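Local structure of uncharacterized protein Q64V53_BACFR (Bacteroides fragilis, 2RA8) at residues Q265-V268 with V269-L273; G295-L298 with L299-H302. The protein is of unknown function but joins a WGR domain to leucine-rich repeats, a pairing consistent with a role in binding other macromolecules. All coordinates share one frame; numbering follows the deposited sequence.

Contact 1 (Q265-V268 with V269-L273)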
ATOM      1  N   GLN A 265       1.273  21.666 -11.598  1.00 29.04           N
ATOM      2  CA  GLN A 265       2.074  20.683 -12.318  1.00 25.93           C
ATOM      3  C   GLN A 265       2.253  21.007 -13.788  1.00 28.90           C
ATOM      4  O   GLN A 265       3.288  20.670 -14.378  1.00 29.50           O
ATOM      5  CB  GLN A 265       1.455  19.282 -12.175  1.00 29.89           C
ATOM      6  CG  GLN A 265       2.377  18.145 -12.623  1.00 24.80           C
ATOM      7  CD  GLN A 265       3.641  18.053 -11.773  1.00 22.73           C
ATOM      8  OE1 GLN A 265       4.761  18.084 -12.293  1.00 26.12           O
ATOM      9  NE2 GLN A 265       3.463  17.942 -10.459  1.00 13.08           N
ATOM     10  N   ASN A 266       1.264  21.670 -14.389  1.00 22.65           N
ATOM     11  CA  ASN A 266       1.351  22.002 -15.807  1.00 21.51           C
ATOM     12  C   ASN A 266       2.497  22.937 -16.084  1.00 22.19           C
ATOM     13  O   ASN A 266       3.109  22.883 -17.154  1.00 26.04           O
ATOM     14  CB  ASN A 266       0.051  22.657 -16.316  1.00 31.85           C
ATOM     15  CG  ASN A 266      -1.180  21.776 -16.128  1.00 28.41           C
ATOM     16  OD1 ASN A 266      -1.113  20.540 -16.209  1.00 27.46           O
ATOM     17  ND2 ASN A 266      -2.320  22.414 -15.897  1.00 31.41           N
ATOM     18  N   VAL A 267       2.798  23.804 -15.119  1.00 22.51           N
ATOM     19  CA  VAL A 267       3.878  24.769 -15.286  1.00 29.34           C
ATOM     20  C   VAL A 267       5.195  24.055 -15.443  1.00 24.33           C
ATOM     21  O   VAL A 267       6.061  24.483 -16.223  1.00 24.10           O
ATOM     22  CB  VAL A 267       3.980  25.717 -14.076  1.00 26.53           C
ATOM     23  CG1 VAL A 267       4.873  26.896 -14.426  1.00 38.89           C
ATOM     24  CG2 VAL A 267       2.599  26.198 -13.662  1.00 35.58           C
ATOM     25  N   VAL A 268       5.351  22.957 -14.703  1.00 28.37           N
ATOM     26  CA  VAL A 268       6.576  22.159 -14.742  1.00 22.32           C
ATOM     27  C   VAL A 268       6.830  21.658 -16.140  1.00 24.42           C
ATOM     28  O   VAL A 268       7.982  21.566 -16.585  1.00 26.08           O
ATOM     29  CB  VAL A 268       6.498  20.968 -13.726  1.00 23.29           C
ATOM     30  CG1 VAL A 268       7.766  20.124 -13.776  1.00 21.26           C
ATOM     31  CG2 VAL A 268       6.286  21.510 -12.313  1.00 17.20           C
ATOM     32  N   VAL A 269       5.759  21.347 -16.859  1.00 28.40           N
ATOM     33  CA  VAL A 269       5.896  20.880 -18.227  1.00 26.09           C
ATOM     34  C   VAL A 269       6.551  21.969 -19.047  1.00 24.02           C
ATOM     35  O   VAL A 269       7.427  21.704 -19.869  1.00 36.01           O
ATOM     36  CB  VAL A 269       4.523  20.534 -18.842  1.00 25.63           C
ATOM     37  CG1 VAL A 269       4.693  20.073 -20.288  1.00 25.54           C
ATOM     38  CG2 VAL A 269       3.838  19.463 -18.012  1.00 26.21           C
ATOM     39  N   GLU A 270       6.129  23.209 -18.819  1.00 30.97           N
ATOM     40  CA  GLU A 270       6.685  24.345 -19.542  1.00 29.72           C
ATOM     41  C   GLU A 270       8.175  24.477 -19.260  1.00 27.70           C
ATOM     42  O   GLU A 270       8.976  24.693 -20.169  1.00 25.83           O
ATOM     43  CB  GLU A 270       5.970  25.639 -19.126  1.00 36.00           C
ATOM     44  CG  GLU A 270       6.384  26.854 -19.940  1.00 49.84           C
ATOM     45  CD  GLU A 270       5.946  28.166 -19.309  1.00 56.98           C
ATOM     46  OE1 GLU A 270       4.733  28.322 -19.052  1.00 66.48           O
ATOM     47  OE2 GLU A 270       6.817  29.038 -19.074  1.00 47.51           O
HETATM   48  N   MSE A 271       8.551  24.341 -17.991  1.00 32.08           N
HETATM   49  CA  MSE A 271       9.954  24.446 -17.600  1.00 32.44           C
HETATM   50  C   MSE A 271      10.803  23.474 -18.358  1.00 36.38           C
HETATM   51  O   MSE A 271      11.877  23.827 -18.855  1.00 36.55           O
HETATM   52  CB  MSE A 271      10.110  24.184 -16.109  1.00 28.68           C
HETATM   53  CG  MSE A 271       9.390  25.194 -15.257  1.00 30.56           C
HETATM   54 SE   MSE A 271       9.758  24.969 -13.381  1.00 48.53          SE
HETATM   55  CE  MSE A 271       8.523  26.274 -12.706  1.00 29.64           C
ATOM     56  N   PHE A 272      10.331  22.233 -18.449  1.00 24.80           N
ATOM     57  CA  PHE A 272      11.059  21.209 -19.178  1.00 27.49           C
ATOM     58  C   PHE A 272      11.249  21.618 -20.617  1.00 32.03           C
ATOM     59  O   PHE A 272      12.376  21.691 -21.109  1.00 32.93           O
ATOM     60  CB  PHE A 272      10.307  19.865 -19.130  1.00 33.15           C
ATOM     61  CG  PHE A 272      10.619  19.031 -17.915  1.00 34.29           C
ATOM     62  CD1 PHE A 272      11.819  18.334 -17.820  1.00 35.97           C
ATOM     63  CD2 PHE A 272       9.720  18.952 -16.859  1.00 19.17           C
ATOM     64  CE1 PHE A 272      12.112  17.573 -16.691  1.00 15.60           C
ATOM     65  CE2 PHE A 272      10.012  18.194 -15.731  1.00 16.21           C
ATOM     66  CZ  PHE A 272      11.208  17.507 -15.653  1.00 26.09           C
ATOM     67  N   LEU A 273      10.141  21.910 -21.295  1.00 34.99           N
ATOM     68  CA  LEU A 273      10.178  22.265 -22.711  1.00 32.83           C
ATOM     69  C   LEU A 273      11.049  23.430 -23.080  1.00 35.72           C
ATOM     70  O   LEU A 273      11.652  23.428 -24.149  1.00 28.18           O
ATOM     71  CB  LEU A 273       8.756  22.505 -23.235  1.00 30.26           C
ATOM     72  CG  LEU A 273       7.806  21.296 -23.157  1.00 25.51           C
ATOM     73  CD1 LEU A 273       6.415  21.696 -23.598  1.00 22.55           C
ATOM     74  CD2 LEU A 273       8.328  20.172 -24.027  1.00 21.18           C
TER

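Contact 2 (G295-L298 with L299-H302)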
ATOM      1  N   GLY A 295      -1.793  20.449 -19.758  1.00 40.07           N
ATOM      2  CA  GLY A 295      -0.387  20.220 -19.492  1.00 18.81           C
ATOM      3  C   GLY A 295       0.145  19.234 -20.515  1.00 33.14           C
ATOM      4  O   GLY A 295       1.183  19.467 -21.140  1.00 23.31           O
ATOM      5  N   ALA A 296      -0.573  18.127 -20.689  1.00 23.17           N
ATOM      6  CA  ALA A 296      -0.181  17.096 -21.650  1.00 25.28           C
ATOM      7  C   ALA A 296      -0.180  17.666 -23.042  1.00 28.07           C
ATOM      8  O   ALA A 296       0.632  17.288 -23.888  1.00 29.71           O
ATOM      9  CB  ALA A 296      -1.141  15.924 -21.576  1.00 25.17           C
ATOM     10  N   ARG A 297      -1.112  18.583 -23.277  1.00 30.24           N
ATOM     11  CA  ARG A 297      -1.266  19.260 -24.559  1.00 32.00           C
ATOM     12  C   ARG A 297       0.064  19.809 -25.035  1.00 33.13           C
ATOM     13  O   ARG A 297       0.444  19.651 -26.202  1.00 31.42           O
ATOM     14  CB  ARG A 297      -2.248  20.423 -24.397  1.00 33.92           C
ATOM     15  CG  ARG A 297      -3.399  20.481 -25.392  1.00 44.36           C
ATOM     16  CD  ARG A 297      -2.930  20.740 -26.810  1.00 41.41           C
ATOM     17  NE  ARG A 297      -2.724  19.507 -27.565  1.00 37.72           N
ATOM     18  CZ  ARG A 297      -3.679  18.610 -27.806  1.00 40.70           C
ATOM     19  NH1 ARG A 297      -4.907  18.805 -27.345  1.00 54.39           N
ATOM     20  NH2 ARG A 297      -3.413  17.526 -28.526  1.00 31.90           N
ATOM     21  N   LEU A 298       0.774  20.470 -24.126  1.00 30.91           N
ATOM     22  CA  LEU A 298       2.062  21.062 -24.456  1.00 30.05           C
ATOM     23  C   LEU A 298       3.011  20.029 -25.009  1.00 34.35           C
ATOM     24  O   LEU A 298       3.720  20.281 -25.988  1.00 39.79           O
ATOM     25  CB  LEU A 298       2.675  21.721 -23.219  1.00 37.72           C
ATOM     26  CG  LEU A 298       1.817  22.747 -22.462  1.00 26.79           C
ATOM     27  CD1 LEU A 298       2.605  23.254 -21.279  1.00 26.49           C
ATOM     28  CD2 LEU A 298       1.422  23.904 -23.362  1.00 43.65           C
ATOM     29  N   LEU A 299       3.028  18.852 -24.389  1.00 35.45           N
ATOM     30  CA  LEU A 299       3.901  17.779 -24.840  1.00 34.05           C
ATOM     31  C   LEU A 299       3.589  17.412 -26.257  1.00 35.06           C
ATOM     32  O   LEU A 299       4.491  17.309 -27.091  1.00 36.19           O
ATOM     33  CB  LEU A 299       3.733  16.537 -23.967  1.00 32.99           C
ATOM     34  CG  LEU A 299       4.179  16.633 -22.514  1.00 32.35           C
ATOM     35  CD1 LEU A 299       3.662  15.418 -21.757  1.00 32.69           C
ATOM     36  CD2 LEU A 299       5.699  16.720 -22.444  1.00 30.98           C
ATOM     37  N   LEU A 300       2.305  17.202 -26.537  1.00 34.28           N
ATOM     38  CA  LEU A 300       1.863  16.833 -27.880  1.00 31.79           C
ATOM     39  C   LEU A 300       2.148  17.897 -28.918  1.00 37.59           C
ATOM     40  O   LEU A 300       2.363  17.573 -30.084  1.00 35.94           O
ATOM     41  CB  LEU A 300       0.362  16.512 -27.885  1.00 27.44           C
ATOM     42  CG  LEU A 300      -0.060  15.257 -27.127  1.00 28.44           C
ATOM     43  CD1 LEU A 300      -1.576  15.142 -27.118  1.00 26.84           C
ATOM     44  CD2 LEU A 300       0.570  14.039 -27.773  1.00 24.25           C
ATOM     45  N   ASP A 301       2.144  19.167 -28.505  1.00 41.34           N
ATOM     46  CA  ASP A 301       2.427  20.278 -29.416  1.00 40.56           C
ATOM     47  C   ASP A 301       3.914  20.441 -29.623  1.00 41.43           C
ATOM     48  O   ASP A 301       4.353  21.293 -30.397  1.00 43.51           O
ATOM     49  CB  ASP A 301       1.888  21.612 -28.864  1.00 46.01           C
ATOM     50  CG  ASP A 301       0.363  21.686 -28.850  1.00 47.85           C
ATOM     51  OD1 ASP A 301      -0.287  21.047 -29.701  1.00 38.41           O
ATOM     52  OD2 ASP A 301      -0.185  22.410 -27.994  1.00 43.21           O
ATOM     53  N   HIS A 302       4.702  19.631 -28.923  1.00 41.77           N
ATOM     54  CA  HIS A 302       6.156  19.711 -29.016  1.00 38.91           C
ATOM     55  C   HIS A 302       6.815  18.361 -28.948  1.00 37.78           C
ATOM     56  O   HIS A 302       7.773  18.176 -28.196  1.00 44.86           O
ATOM     57  CB  HIS A 302       6.700  20.571 -27.877  1.00 34.35           C
ATOM     58  CG  HIS A 302       6.294  22.006 -27.956  1.00 36.40           C
ATOM     59  ND1 HIS A 302       6.773  22.860 -28.927  1.00 37.56           N
ATOM     60  CD2 HIS A 302       5.459  22.742 -27.185  1.00 51.23           C
ATOM     61  CE1 HIS A 302       6.250  24.060 -28.750  1.00 43.11           C
ATOM     62  NE2 HIS A 302       5.449  24.016 -27.699  1.00 44.65           N
TER
HETATM   63  O   HOH W   1      -1.270  18.745 -30.788  1.00 37.65           O

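Contact 1 (Q265-V268 with V269-L273)
V269 meets the preceding turn mainly through its backbone: its amide makes a weak bond to the carbonyl of N266, bent to 127° at the hydrogen, and its CB lies 3.2 Å from N266 O. The V269 side chain also packs on L298 and L299 of helix 293-300. E270 N divides its hydrogen between two carbonyls, N266 O at 3.5 Å and V267 O at 2.9 Å. Both bonds are weak, so the first turn is less regularly bonded than the next. The E270 carboxylate is engaged outside this turn, in a salt bridge with R243. At M271 the pattern becomes regular, its N donating to V267 O at 3.1 Å, in the carbonyl plane. With CG anti to the carbonyl carbon, beside the backbone N, the extended selenomethionine chain passes V267 O through CG and ends with CE 4.1 Å from V267 CG1, the two side chains crossing obliquely. F272 N follows with the straightest of the bonds between 265-268 and 269-273, 163° at the hydrogen, to V268 O. Its ring lies alongside V268, both side chains pointing the same way. With V268 CG1 anti to the backbone N (chi1 179°), that methyl reaches F272 CE2 at 3.5 Å, while F272 CD2 lies 3.2 Å from V268 O. V268 and F272 also touch I259 and L257 of strand 256-260, and F246 meets the F272 ring edge-to-face. Helix 265-274 thus packs V268 and F272, one turn apart, against the parallel sheet, as the connecting helix of the beta-alpha-beta unit formed with strands 256-260 and 283-285.

Contact 2 (G295-L298 with L299-H302)
L299 and L300 pack against the turn that carries A296 and R297. The close-packed side is the backbone with the L299 side chain, buried like A296: L299 CB lies 3.2 Å from A296 O, and the same carbonyl accepts a hydrogen bond from L300 N at 3.1 Å, nearly along the C=O axis. One residue on, D301 N donates to R297 O at 2.9 Å and adds a weak bond to L298 O, so this amide is held by two carbonyls. H302 brings the edge of its ring to L298 O, with CD2 at 3.2 Å. The looser side belongs to the exposed D301 and partly exposed R297. Bends at chi2 and chi3 (-66° and 94°) carry the arginine forward along the helix, toward L300 and D301, where NE forms a long salt bridge of 3.6 Å with D301 OD1, the guanidinium and carboxylate planes lying 26° apart. A water donates to D301 OD1 and accepts only weakly from R297 NH2. NH2 also lies against L300 CD1, the two side chains crossing at about a right angle, and its main partner is E326, in a salt bridge. L298, L299 and H302 touch helix 265-274, whereas A296 and L300 touch M323 of helix 321-330, which places helix 293-300 between these two helices beside the parallel sheet.

Overall arrangement
Contact 1 precedes contact 2 along the chain, and strand 283-285 separates their helices, 265-274 and 293-300. Their centres are about 10 Å apart, on the same side of the chain's centre, and the helices touch directly: N266 OD1 comes 3.4 Å from G295 CA, and L273 CD1 comes 3.8 Å from L298 CB. N266 also bonds through ND2 to T292, just before the second helix. Strands 256-260, 283-285 and 311-313 are consecutive and parallel in the sheet, so the two helices stack in the same order as the strands. This regular succession of strand and helix is consistent with the leucine-rich repeat architecture; the parallel sheet continues past these strands to 334-336.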